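PDB 3K50: putative S41 protease from Bacteroides fragilis NCTC 9343, which is probably a serine peptidase of family S41, hydrolysing peptide bonds, although its substrates and physiological role remain unknown. Local coordinates for residues A[190-195]-A[243-248]; A[229-234]-A[303-308]; A[319-324]-A[391-396]. All coordinates share one frame; numbering follows the deposited sequence.

Interaction 1. Residues A[190-195]-A[243-248]; sequences GYLMYN and QLLCTM
Leu245, on helix 239-249, reaches across to Leu192 and Tyr194 of strand 187-194, offering one methyl to each. Its CD2 comes obliquely to the Tyr194 ring, 4.2 Å from CD2 of that residue, while its CD1 lies 4.5 Å from CD2 of Leu192, a looser approach. Leu192 and Tyr194 are two residues apart on the strand, so both CB atoms lie on the face turned to the helix. All three side chains are extended from their backbones: Leu245 holds CG anti to N (chi1 -177°), which carries its forked end toward the strand and lets it straddle the two partners although the nearest CA atoms, those of Tyr194 and Leu245, are 9.9 Å apart. Branched leucine suits this bridging place, and the Tyr194 ring, apolar over most of its surface, also forms an edge-to-face pair with Phe197.

The contact is small and wholly apolar, and other residues fill it out: Phe216 of helix 207-221 packs on Leu245, and Leu212 of that helix on Leu192. Thr247 OG1 donates to its own helix, to Gln243 O at 2.9 Å, and is also bonded to Asn278 N. Helices laid over one face of a mixed sheet in this way are characteristic of the alpha/beta core of S41 peptidases, relatives of ClpP and crotonase.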
ATOM      1  N   GLY A 190       9.063 -11.343 -14.178  1.00 32.56           N
ATOM      2  CA  GLY A 190       9.106 -11.312 -12.725  1.00 31.73           C
ATOM      3  C   GLY A 190       7.819 -10.669 -12.212  1.00 30.93           C
ATOM      4  O   GLY A 190       7.438  -9.616 -12.697  1.00 33.13           O
ATOM      5  N   TYR A 191       7.155 -11.298 -11.244  1.00 29.61           N
ATOM      6  CA  TYR A 191       5.940 -10.723 -10.651  1.00 30.15           C
ATOM      7  C   TYR A 191       6.196 -10.555  -9.142  1.00 29.32           C
ATOM      8  O   TYR A 191       6.573 -11.511  -8.448  1.00 26.98           O
ATOM      9  CB  TYR A 191       4.696 -11.612 -10.878  1.00 29.78           C
ATOM     10  CG  TYR A 191       3.500 -11.161 -10.055  1.00 30.57           C
ATOM     11  CD1 TYR A 191       2.769 -10.042 -10.436  1.00 33.75           C
ATOM     12  CD2 TYR A 191       3.118 -11.831  -8.917  1.00 28.75           C
ATOM     13  CE1 TYR A 191       1.683  -9.600  -9.719  1.00 27.01           C
ATOM     14  CE2 TYR A 191       2.031 -11.375  -8.147  1.00 29.50           C
ATOM     15  CZ  TYR A 191       1.328 -10.282  -8.561  1.00 29.66           C
ATOM     16  OH  TYR A 191       0.297  -9.810  -7.843  1.00 29.86           O
ATOM     17  N   LEU A 192       6.007  -9.351  -8.657  1.00 27.24           N
ATOM     18  CA  LEU A 192       6.141  -9.080  -7.247  1.00 29.22           C
ATOM     19  C   LEU A 192       4.974  -8.292  -6.684  1.00 27.94           C
ATOM     20  O   LEU A 192       4.734  -7.168  -7.089  1.00 27.98           O
ATOM     21  CB  LEU A 192       7.431  -8.287  -6.984  1.00 29.64           C
ATOM     22  CG  LEU A 192       7.799  -7.850  -5.558  1.00 34.78           C
ATOM     23  CD1 LEU A 192       8.172  -9.068  -4.712  1.00 31.28           C
ATOM     24  CD2 LEU A 192       8.934  -6.892  -5.589  1.00 29.56           C
HETATM   25  N   MSE A 193       4.308  -8.893  -5.702  1.00 26.73           N
HETATM   26  CA  MSE A 193       3.268  -8.243  -4.907  1.00 26.38           C
HETATM   27  C   MSE A 193       3.960  -7.732  -3.614  1.00 32.07           C
HETATM   28  O   MSE A 193       4.211  -8.507  -2.706  1.00 31.64           O
HETATM   29  CB  MSE A 193       2.120  -9.208  -4.640  1.00 25.76           C
HETATM   30  CG  MSE A 193       0.848  -8.556  -4.270  1.00 26.91           C
HETATM   31 SE   MSE A 193       0.765  -7.370  -2.700  0.75 25.60          SE
HETATM   32  CE  MSE A 193      -1.067  -6.745  -3.030  1.00 32.58           C
ATOM     33  N   TYR A 194       4.303  -6.429  -3.604  1.00 33.50           N
ATOM     34  CA  TYR A 194       5.061  -5.770  -2.528  1.00 32.57           C
ATOM     35  C   TYR A 194       4.116  -4.812  -1.854  1.00 31.18           C
ATOM     36  O   TYR A 194       3.711  -3.817  -2.454  1.00 27.11           O
ATOM     37  CB  TYR A 194       6.251  -5.003  -3.104  1.00 33.11           C
ATOM     38  CG  TYR A 194       7.154  -4.324  -2.069  1.00 30.70           C
ATOM     39  CD1 TYR A 194       7.923  -5.060  -1.228  1.00 29.68           C
ATOM     40  CD2 TYR A 194       7.294  -2.942  -2.033  1.00 31.85           C
ATOM     41  CE1 TYR A 194       8.814  -4.435  -0.289  1.00 30.09           C
ATOM     42  CE2 TYR A 194       8.160  -2.302  -1.126  1.00 30.47           C
ATOM     43  CZ  TYR A 194       8.918  -3.048  -0.273  1.00 30.17           C
ATOM     44  OH  TYR A 194       9.774  -2.435   0.607  1.00 26.80           O
ATOM     45  N   ASN A 195       3.768  -5.084  -0.605  1.00 29.66           N
ATOM     46  CA  ASN A 195       2.603  -4.375  -0.019  1.00 30.56           C
ATOM     47  C   ASN A 195       2.859  -3.229   0.938  1.00 31.02           C
ATOM     48  O   ASN A 195       1.926  -2.566   1.314  1.00 30.09           O
ATOM     49  CB  ASN A 195       1.669  -5.410   0.653  1.00 28.24           C
ATOM     50  CG  ASN A 195       0.196  -4.993   0.617  1.00 35.51           C
ATOM     51  OD1 ASN A 195      -0.285  -4.531  -0.395  1.00 36.49           O
ATOM     52  ND2 ASN A 195      -0.488  -5.115   1.736  1.00 31.54           N
ATOM     53  N   GLN A 243      14.114   3.593  -2.460  1.00 28.56           N
ATOM     54  CA  GLN A 243      15.388   3.738  -3.115  1.00 29.54           C
ATOM     55  C   GLN A 243      15.952   2.381  -3.415  1.00 27.47           C
ATOM     56  O   GLN A 243      16.498   2.189  -4.470  1.00 31.28           O
ATOM     57  CB  GLN A 243      16.361   4.538  -2.231  1.00 28.51           C
ATOM     58  CG  GLN A 243      17.710   4.806  -2.907  1.00 31.86           C
ATOM     59  CD  GLN A 243      18.717   5.458  -1.988  1.00 32.17           C
ATOM     60  OE1 GLN A 243      18.560   5.409  -0.769  1.00 30.75           O
ATOM     61  NE2 GLN A 243      19.778   6.024  -2.563  1.00 31.81           N
ATOM     62  N   LEU A 244      15.897   1.466  -2.460  1.00 26.55           N
ATOM     63  CA  LEU A 244      16.401   0.093  -2.682  1.00 26.58           C
ATOM     64  C   LEU A 244      15.698  -0.590  -3.889  1.00 28.80           C
ATOM     65  O   LEU A 244      16.355  -1.049  -4.831  1.00 28.58           O
ATOM     66  CB  LEU A 244      16.225  -0.761  -1.411  1.00 29.88           C
ATOM     67  CG  LEU A 244      16.556  -2.272  -1.521  1.00 27.45           C
ATOM     68  CD1 LEU A 244      17.993  -2.512  -1.968  1.00 25.16           C
ATOM     69  CD2 LEU A 244      16.263  -3.050  -0.266  1.00 26.01           C
ATOM     70  N   LEU A 245      14.363  -0.565  -3.867  1.00 26.61           N
ATOM     71  CA  LEU A 245      13.515  -1.132  -4.920  1.00 27.19           C
ATOM     72  C   LEU A 245      13.865  -0.528  -6.308  1.00 29.69           C
ATOM     73  O   LEU A 245      14.090  -1.232  -7.309  1.00 31.61           O
ATOM     74  CB  LEU A 245      12.041  -0.890  -4.567  1.00 25.80           C
ATOM     75  CG  LEU A 245      11.011  -1.474  -5.527  1.00 30.62           C
ATOM     76  CD1 LEU A 245      11.198  -3.053  -5.741  1.00 24.24           C
ATOM     77  CD2 LEU A 245       9.578  -1.105  -5.105  1.00 30.65           C
ATOM     78  N   CYS A 246      13.908   0.791  -6.385  1.00 31.15           N
ATOM     79  CA  CYS A 246      14.269   1.431  -7.637  1.00 24.80           C
ATOM     80  C   CYS A 246      15.615   1.064  -8.143  1.00 25.63           C
ATOM     81  O   CYS A 246      15.793   0.878  -9.342  1.00 26.42           O
ATOM     82  CB  CYS A 246      14.257   2.941  -7.465  1.00 25.37           C
ATOM     83  SG  CYS A 246      12.565   3.624  -7.261  1.00 29.79           S
ATOM     84  N   THR A 247      16.589   0.986  -7.225  1.00 28.01           N
ATOM     85  CA  THR A 247      17.960   0.707  -7.592  1.00 27.17           C
ATOM     86  C   THR A 247      18.013  -0.675  -8.261  1.00 30.67           C
ATOM     87  O   THR A 247      18.739  -0.890  -9.219  1.00 30.62           O
ATOM     88  CB  THR A 247      18.884   0.877  -6.334  1.00 26.36           C
ATOM     89  OG1 THR A 247      18.984   2.292  -5.990  1.00 31.22           O
ATOM     90  CG2 THR A 247      20.314   0.269  -6.549  1.00 28.98           C
HETATM   91  N   MSE A 248      17.192  -1.600  -7.774  1.00 28.83           N
HETATM   92  CA  MSE A 248      17.241  -2.964  -8.269  1.00 26.42           C
HETATM   93  C   MSE A 248      16.426  -3.193  -9.563  1.00 28.99           C
HETATM   94  O   MSE A 248      16.689  -4.161 -10.287  1.00 34.47           O
HETATM   95  CB  MSE A 248      16.868  -3.944  -7.152  1.00 27.57           C
HETATM   96  CG  MSE A 248      17.904  -4.064  -6.020  1.00 24.28           C
HETATM   97 SE   MSE A 248      17.763  -5.514  -4.771  0.75 23.48          SE
HETATM   98  CE  MSE A 248      16.068  -5.104  -4.112  1.00 24.47           C
TER

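Interaction 2. Residues A[229-234]-A[303-308]; sequences LDLRYN and GAAEMV
Following strand 226-230, in the ClpP/crotonase-like core, the chain makes a type I turn from Leu231 to Asn234 that packs against the first turn of helix 304-312. Ala305 is the hub: its CB lies 3.7 Å from Asn234 O, and this small methyl lets the turn approach, the CA atoms of Asn234 and Ala305 being 6.5 Å apart. Leu231 swings CG beside its backbone N (chi1 -60°), bringing CD1 of Leu231 to 3.9 Å from Ala305 O and 4.2 Å from its CB. One helical turn on, Val308 CG1 meets CD2 of Leu229.

The Asn234 amide brushes Ala305 CB with OD1, but its hydrogen bonds go elsewhere: OD1 accepts from Gly236 N and ND2 donates to Tyr194 O. Away from the helix, Arg232 NE donates to the syn lone pair of Asp230 OD1 at 2.9 Å (172°), and Arg232 NH2 pairs with Asp230 OD2 at 2.8 Å in the salt bridge; NH1 goes on to Glu372 and Glu387. Glu306, at N3, accepts the N-H of the N-cap residue Gly303 on OE1; with no side chain, Gly303 cannot return a bond.

The contact itself is van der Waals, methyl groups against carbons and oxygens, among them Asn234 OD1, which bonds elsewhere. The polar groups of the turn are held by their own bonds, and the interface is left to packing.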
ATOM      1  N   LEU A 229       5.278  -5.088 -11.087  1.00 32.57           N
ATOM      2  CA  LEU A 229       5.335  -4.710  -9.671  1.00 28.98           C
ATOM      3  C   LEU A 229       3.895  -4.354  -9.200  1.00 28.50           C
ATOM      4  O   LEU A 229       3.335  -3.335  -9.605  1.00 29.27           O
ATOM      5  CB  LEU A 229       6.281  -3.527  -9.505  1.00 30.28           C
ATOM      6  CG  LEU A 229       6.454  -2.876  -8.130  1.00 23.76           C
ATOM      7  CD1 LEU A 229       7.173  -3.756  -7.174  1.00 24.72           C
ATOM      8  CD2 LEU A 229       7.223  -1.493  -8.302  1.00 23.91           C
ATOM      9  N   ASP A 230       3.322  -5.204  -8.341  1.00 29.37           N
ATOM     10  CA  ASP A 230       1.951  -5.069  -7.884  1.00 31.21           C
ATOM     11  C   ASP A 230       1.924  -4.255  -6.574  1.00 29.56           C
ATOM     12  O   ASP A 230       2.252  -4.750  -5.505  1.00 28.82           O
ATOM     13  CB  ASP A 230       1.357  -6.500  -7.758  1.00 31.87           C
ATOM     14  CG  ASP A 230      -0.124  -6.518  -7.525  1.00 31.59           C
ATOM     15  OD1 ASP A 230      -0.704  -5.472  -7.179  1.00 26.12           O
ATOM     16  OD2 ASP A 230      -0.740  -7.599  -7.719  1.00 28.63           O
ATOM     17  N   LEU A 231       1.593  -2.961  -6.693  1.00 29.42           N
ATOM     18  CA  LEU A 231       1.490  -2.039  -5.570  1.00 27.60           C
ATOM     19  C   LEU A 231       0.021  -1.676  -5.295  1.00 30.84           C
ATOM     20  O   LEU A 231      -0.314  -0.672  -4.675  1.00 32.64           O
ATOM     21  CB  LEU A 231       2.252  -0.775  -5.932  1.00 30.26           C
ATOM     22  CG  LEU A 231       3.731  -0.893  -6.242  1.00 29.04           C
ATOM     23  CD1 LEU A 231       4.388   0.518  -6.566  1.00 22.71           C
ATOM     24  CD2 LEU A 231       4.472  -1.618  -5.098  1.00 24.62           C
ATOM     25  N   ARG A 232      -0.891  -2.506  -5.733  1.00 31.91           N
ATOM     26  CA  ARG A 232      -2.286  -2.098  -5.669  1.00 28.95           C
ATOM     27  C   ARG A 232      -2.867  -1.698  -4.316  1.00 28.54           C
ATOM     28  O   ARG A 232      -3.823  -0.904  -4.288  1.00 29.28           O
ATOM     29  CB  ARG A 232      -3.200  -3.154  -6.329  1.00 29.41           C
ATOM     30  CG  ARG A 232      -3.487  -4.373  -5.496  1.00 28.47           C
ATOM     31  CD  ARG A 232      -4.357  -5.323  -6.288  1.00 26.13           C
ATOM     32  NE  ARG A 232      -3.590  -6.060  -7.280  1.00 28.84           N
ATOM     33  CZ  ARG A 232      -4.096  -6.870  -8.215  1.00 28.85           C
ATOM     34  NH1 ARG A 232      -5.414  -6.993  -8.390  1.00 30.33           N
ATOM     35  NH2 ARG A 232      -3.256  -7.512  -9.037  1.00 27.08           N
ATOM     36  N   TYR A 233      -2.381  -2.291  -3.238  1.00 25.30           N
ATOM     37  CA  TYR A 233      -2.873  -2.004  -1.930  1.00 27.49           C
ATOM     38  C   TYR A 233      -1.769  -1.424  -1.081  1.00 29.01           C
ATOM     39  O   TYR A 233      -1.914  -1.365   0.130  1.00 28.95           O
ATOM     40  CB  TYR A 233      -3.430  -3.295  -1.234  1.00 28.28           C
ATOM     41  CG  TYR A 233      -4.523  -3.999  -1.944  1.00 25.84           C
ATOM     42  CD1 TYR A 233      -5.543  -3.280  -2.603  1.00 25.32           C
ATOM     43  CD2 TYR A 233      -4.644  -5.420  -1.876  1.00 28.44           C
ATOM     44  CE1 TYR A 233      -6.506  -3.933  -3.270  1.00 28.61           C
ATOM     45  CE2 TYR A 233      -5.678  -6.070  -2.510  1.00 28.69           C
ATOM     46  CZ  TYR A 233      -6.596  -5.318  -3.205  1.00 26.20           C
ATOM     47  OH  TYR A 233      -7.603  -5.963  -3.895  1.00 25.13           O
ATOM     48  N   ASN A 234      -0.706  -0.938  -1.705  1.00 28.04           N
ATOM     49  CA  ASN A 234       0.455  -0.393  -0.984  1.00 29.48           C
ATOM     50  C   ASN A 234       0.289   1.098  -0.597  1.00 30.09           C
ATOM     51  O   ASN A 234       0.340   1.999  -1.440  1.00 30.09           O
ATOM     52  CB  ASN A 234       1.705  -0.607  -1.828  1.00 30.69           C
ATOM     53  CG  ASN A 234       2.982  -0.370  -1.044  1.00 33.86           C
ATOM     54  OD1 ASN A 234       3.070   0.595  -0.275  1.00 26.52           O
ATOM     55  ND2 ASN A 234       4.003  -1.219  -1.278  1.00 30.56           N
ATOM     56  N   GLY A 303       1.909   7.535  -1.647  1.00 27.53           N
ATOM     57  CA  GLY A 303       3.152   7.968  -1.012  1.00 28.96           C
ATOM     58  C   GLY A 303       4.453   7.457  -1.554  1.00 27.97           C
ATOM     59  O   GLY A 303       4.833   7.741  -2.683  1.00 31.80           O
ATOM     60  N   ALA A 304       5.168   6.697  -0.753  1.00 32.57           N
ATOM     61  CA  ALA A 304       6.372   6.055  -1.248  1.00 27.68           C
ATOM     62  C   ALA A 304       6.087   5.261  -2.534  1.00 28.57           C
ATOM     63  O   ALA A 304       6.924   5.228  -3.444  1.00 28.80           O
ATOM     64  CB  ALA A 304       6.990   5.152  -0.134  1.00 26.25           C
ATOM     65  N   ALA A 305       4.906   4.622  -2.621  1.00 30.63           N
ATOM     66  CA  ALA A 305       4.530   3.815  -3.783  1.00 31.99           C
ATOM     67  C   ALA A 305       4.472   4.727  -5.024  1.00 30.35           C
ATOM     68  O   ALA A 305       4.902   4.369  -6.097  1.00 31.80           O
ATOM     69  CB  ALA A 305       3.196   3.131  -3.545  1.00 32.74           C
ATOM     70  N   GLU A 306       3.981   5.925  -4.829  1.00 31.08           N
ATOM     71  CA  GLU A 306       3.863   6.926  -5.903  1.00 29.27           C
ATOM     72  C   GLU A 306       5.205   7.543  -6.249  1.00 30.80           C
ATOM     73  O   GLU A 306       5.454   7.918  -7.405  1.00 30.45           O
ATOM     74  CB  GLU A 306       2.872   7.986  -5.513  1.00 30.34           C
ATOM     75  CG  GLU A 306       1.435   7.475  -5.409  1.00 28.49           C
ATOM     76  CD  GLU A 306       0.471   8.524  -4.918  1.00 34.46           C
ATOM     77  OE1 GLU A 306       0.422   8.766  -3.673  1.00 29.12           O
ATOM     78  OE2 GLU A 306      -0.262   9.082  -5.771  1.00 33.78           O
HETATM   79  N   MSE A 307       6.065   7.630  -5.258  1.00 31.65           N
HETATM   80  CA  MSE A 307       7.458   8.101  -5.450  1.00 31.98           C
HETATM   81  C   MSE A 307       8.227   7.193  -6.389  1.00 30.67           C
HETATM   82  O   MSE A 307       9.008   7.668  -7.208  1.00 29.39           O
HETATM   83  CB  MSE A 307       8.153   8.193  -4.093  1.00 33.38           C
HETATM   84  CG  MSE A 307       9.672   8.582  -4.083  1.00 35.64           C
HETATM   85 SE   MSE A 307      10.951   7.177  -4.704  0.75 42.24          SE
HETATM   86  CE  MSE A 307      12.743   7.601  -3.679  1.00 34.80           C
ATOM     87  N   VAL A 308       7.981   5.894  -6.303  1.00 28.99           N
ATOM     88  CA  VAL A 308       8.632   4.953  -7.163  1.00 28.89           C
ATOM     89  C   VAL A 308       8.227   5.199  -8.585  1.00 28.72           C
ATOM     90  O   VAL A 308       9.055   5.200  -9.507  1.00 29.35           O
ATOM     91  CB  VAL A 308       8.279   3.479  -6.770  1.00 30.56           C
ATOM     92  CG1 VAL A 308       8.761   2.532  -7.861  1.00 32.45           C
ATOM     93  CG2 VAL A 308       8.866   3.181  -5.408  1.00 25.88           C
TER

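Interaction 3. Residues A[319-324]-A[391-396]; sequences VLIGTK and NAALKI
Ile321 drives its side chain into helix 388-398, touching Ala392, Ala393 and Ile396. This is helix-on-sheet packing in the alpha/beta core of this putative S41 peptidase: strand 317-322 runs inside the mixed sheet, and a helix near the C terminus packs on one of its faces. The axes of 319-322 and 391-396 approach to 9.2 Å, with N-to-C directions 141° apart, an oblique antiparallel arrangement.

The two branches of Ile321 divide the helix between them. CG2, anti to the backbone N, meets the CB of Ala392 at 3.9 Å. CG1 sits beside the backbone N (chi1 -68°), and from it an extended chi2 sends CD1 on toward the helix. There CD1 of Ile321 approaches Ala393 CB at 3.6 Å and also meets CD1 of Ile396 at 3.8 Å, the two isoleucines reaching tip to tip. The alanines suit the place because their small side chains let the helix backbone come near the strand; a beta-branched residue such as Ile321 is equally at home in an extended strand.

Further out, the position of Ile321 is set by the sheet. Its backbone bonds to Val295 and Thr297 of strand 292-297, and its side chain rests against Tyr294 and Leu296. Ile396 packs also on Tyr368 of the edge strand 368-369, which extends the apolar surface under the helix. At the amino end of the helix segment, Asn391 ND2 donates to Thr385 O, tying the helix to the chain that leads into it.

Where packing is closest, the geometry is tight: CD1 of Ile321 comes to 3.4 Å from the CA of Ala393, shorter than a usual carbon-carbon contact.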
ATOM      1  N   VAL A 319       4.612   1.564 -17.060  1.00 31.77           N
ATOM      2  CA  VAL A 319       3.258   1.435 -17.560  1.00 29.16           C
ATOM      3  C   VAL A 319       2.394   1.161 -16.371  1.00 29.07           C
ATOM      4  O   VAL A 319       2.639   0.217 -15.665  1.00 29.83           O
ATOM      5  CB  VAL A 319       3.157   0.250 -18.571  1.00 31.50           C
ATOM      6  CG1 VAL A 319       1.702  -0.062 -18.910  1.00 26.48           C
ATOM      7  CG2 VAL A 319       4.055   0.503 -19.869  1.00 28.19           C
ATOM      8  N   LEU A 320       1.384   1.990 -16.170  1.00 28.77           N
ATOM      9  CA  LEU A 320       0.471   1.918 -15.059  1.00 27.03           C
ATOM     10  C   LEU A 320      -0.833   1.275 -15.489  1.00 28.62           C
ATOM     11  O   LEU A 320      -1.430   1.709 -16.444  1.00 26.59           O
ATOM     12  CB  LEU A 320       0.200   3.304 -14.492  1.00 33.31           C
ATOM     13  CG  LEU A 320       1.416   4.105 -14.010  1.00 30.57           C
ATOM     14  CD1 LEU A 320       0.940   5.446 -13.457  1.00 28.74           C
ATOM     15  CD2 LEU A 320       2.244   3.292 -12.991  1.00 24.80           C
ATOM     16  N   ILE A 321      -1.218   0.215 -14.763  1.00 28.33           N
ATOM     17  CA  ILE A 321      -2.418  -0.578 -15.026  1.00 28.71           C
ATOM     18  C   ILE A 321      -3.247  -0.661 -13.767  1.00 28.14           C
ATOM     19  O   ILE A 321      -2.734  -0.999 -12.720  1.00 27.16           O
ATOM     20  CB  ILE A 321      -2.036  -2.000 -15.506  1.00 25.08           C
ATOM     21  CG1 ILE A 321      -1.382  -1.945 -16.888  1.00 32.22           C
ATOM     22  CG2 ILE A 321      -3.295  -2.953 -15.615  1.00 25.75           C
ATOM     23  CD1 ILE A 321      -0.718  -3.261 -17.281  1.00 39.18           C
ATOM     24  N   GLY A 322      -4.527  -0.285 -13.839  1.00 28.12           N
ATOM     25  CA  GLY A 322      -5.395  -0.336 -12.626  1.00 26.18           C
ATOM     26  C   GLY A 322      -6.236   0.913 -12.564  1.00 27.59           C
ATOM     27  O   GLY A 322      -6.803   1.282 -13.564  1.00 26.92           O
ATOM     28  N   THR A 323      -6.261   1.587 -11.398  1.00 27.45           N
ATOM     29  CA  THR A 323      -7.043   2.809 -11.218  1.00 27.64           C
ATOM     30  C   THR A 323      -6.107   3.884 -10.682  1.00 28.64           C
ATOM     31  O   THR A 323      -5.006   3.585 -10.260  1.00 25.79           O
ATOM     32  CB  THR A 323      -8.285   2.606 -10.336  1.00 31.20           C
ATOM     33  OG1 THR A 323      -7.935   2.024  -9.081  1.00 33.95           O
ATOM     34  CG2 THR A 323      -9.375   1.706 -11.059  1.00 27.31           C
ATOM     35  N   LYS A 324      -6.543   5.121 -10.682  1.00 25.58           N
ATOM     36  CA  LYS A 324      -5.678   6.245 -10.280  1.00 30.65           C
ATOM     37  C   LYS A 324      -5.106   6.109  -8.862  1.00 29.65           C
ATOM     38  O   LYS A 324      -5.800   5.587  -7.946  1.00 33.32           O
ATOM     39  CB  LYS A 324      -6.493   7.542 -10.507  1.00 31.71           C
ATOM     40  CG  LYS A 324      -5.762   8.782 -10.229  1.00 43.63           C
ATOM     41  CD  LYS A 324      -6.122   9.991 -11.102  1.00 48.74           C
ATOM     42  CE  LYS A 324      -7.191  10.932 -10.598  1.00 59.96           C
ATOM     43  NZ  LYS A 324      -6.715  12.386 -10.958  1.00 52.76           N
ATOM     44  N   ASN A 391      -3.025 -10.218 -15.755  1.00 29.39           N
ATOM     45  CA  ASN A 391      -3.352 -10.649 -17.101  1.00 30.48           C
ATOM     46  C   ASN A 391      -3.264  -9.480 -18.090  1.00 31.18           C
ATOM     47  O   ASN A 391      -2.814  -9.643 -19.216  1.00 32.86           O
ATOM     48  CB  ASN A 391      -4.746 -11.243 -17.166  1.00 29.77           C
ATOM     49  CG  ASN A 391      -5.017 -11.888 -18.500  1.00 29.86           C
ATOM     50  OD1 ASN A 391      -5.636 -11.286 -19.341  1.00 30.73           O
ATOM     51  ND2 ASN A 391      -4.448 -13.059 -18.728  1.00 32.32           N
ATOM     52  N   ALA A 392      -3.745  -8.314 -17.678  1.00 32.74           N
ATOM     53  CA  ALA A 392      -3.705  -7.119 -18.541  1.00 28.01           C
ATOM     54  C   ALA A 392      -2.275  -6.772 -18.917  1.00 28.21           C
ATOM     55  O   ALA A 392      -1.987  -6.493 -20.093  1.00 30.20           O
ATOM     56  CB  ALA A 392      -4.401  -5.912 -17.866  1.00 27.24           C
ATOM     57  N   ALA A 393      -1.382  -6.741 -17.924  1.00 27.67           N
ATOM     58  CA  ALA A 393      -0.004  -6.441 -18.141  1.00 29.53           C
ATOM     59  C   ALA A 393       0.594  -7.438 -19.109  1.00 31.32           C
ATOM     60  O   ALA A 393       1.302  -7.065 -20.035  1.00 28.44           O
ATOM     61  CB  ALA A 393       0.800  -6.496 -16.820  1.00 32.63           C
ATOM     62  N   LEU A 394       0.336  -8.708 -18.866  1.00 24.44           N
ATOM     63  CA  LEU A 394       0.894  -9.767 -19.735  1.00 30.22           C
ATOM     64  C   LEU A 394       0.419  -9.629 -21.174  1.00 28.45           C
ATOM     65  O   LEU A 394       1.175  -9.872 -22.096  1.00 28.27           O
ATOM     66  CB  LEU A 394       0.538 -11.136 -19.202  1.00 24.07           C
ATOM     67  CG  LEU A 394       1.128 -11.521 -17.824  1.00 30.02           C
ATOM     68  CD1 LEU A 394       0.430 -12.822 -17.343  1.00 21.83           C
ATOM     69  CD2 LEU A 394       2.632 -11.681 -17.843  1.00 30.06           C
ATOM     70  N   LYS A 395      -0.836  -9.254 -21.366  1.00 31.10           N
ATOM     71  CA  LYS A 395      -1.346  -9.070 -22.699  1.00 29.90           C
ATOM     72  C   LYS A 395      -0.741  -7.819 -23.343  1.00 33.90           C
ATOM     73  O   LYS A 395      -0.376  -7.825 -24.534  1.00 32.85           O
ATOM     74  CB  LYS A 395      -2.888  -8.974 -22.717  1.00 31.49           C
ATOM     75  CG  LYS A 395      -3.661 -10.311 -22.456  1.00 34.88           C
ATOM     76  CD  LYS A 395      -5.175 -10.040 -22.729  1.00 39.20           C
ATOM     77  CE  LYS A 395      -6.172 -11.186 -22.368  1.00 53.67           C
ATOM     78  NZ  LYS A 395      -5.536 -12.505 -22.417  1.00 53.98           N
ATOM     79  N   ILE A 396      -0.681  -6.734 -22.589  1.00 28.97           N
ATOM     80  CA  ILE A 396      -0.148  -5.480 -23.131  1.00 30.23           C
ATOM     81  C   ILE A 396       1.320  -5.639 -23.571  1.00 31.94           C
ATOM     82  O   ILE A 396       1.663  -5.240 -24.649  1.00 32.85           O
ATOM     83  CB  ILE A 396      -0.299  -4.339 -22.140  1.00 30.89           C
ATOM     84  CG1 ILE A 396      -1.779  -3.915 -22.097  1.00 28.21           C
ATOM     85  CG2 ILE A 396       0.567  -3.123 -22.542  1.00 28.96           C
ATOM     86  CD1 ILE A 396      -2.290  -3.422 -20.699  1.00 29.83           C
TER

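How the interactions relate
From the N terminus, the chain passes 190-195, 229-234, 243-248 and 303-308, so interactions 1 and 2 cross: the second opens before the first has closed. Interaction 1 closes a loop of 47 intervening residues and interaction 2 one of 68. Strands 187-194 and 226-230 are neighbours in one sheet, and a probable hydrogen bond from Asp230 N to Leu192 O joins the two contacts directly. Interaction 3 follows in series, closing a loop of 66 residues and bringing helix 388-398 onto the sheet. Its helix lies on the opposite face from helices 239-249 and 304-312, so together the three contacts clothe both sides of the same sheet.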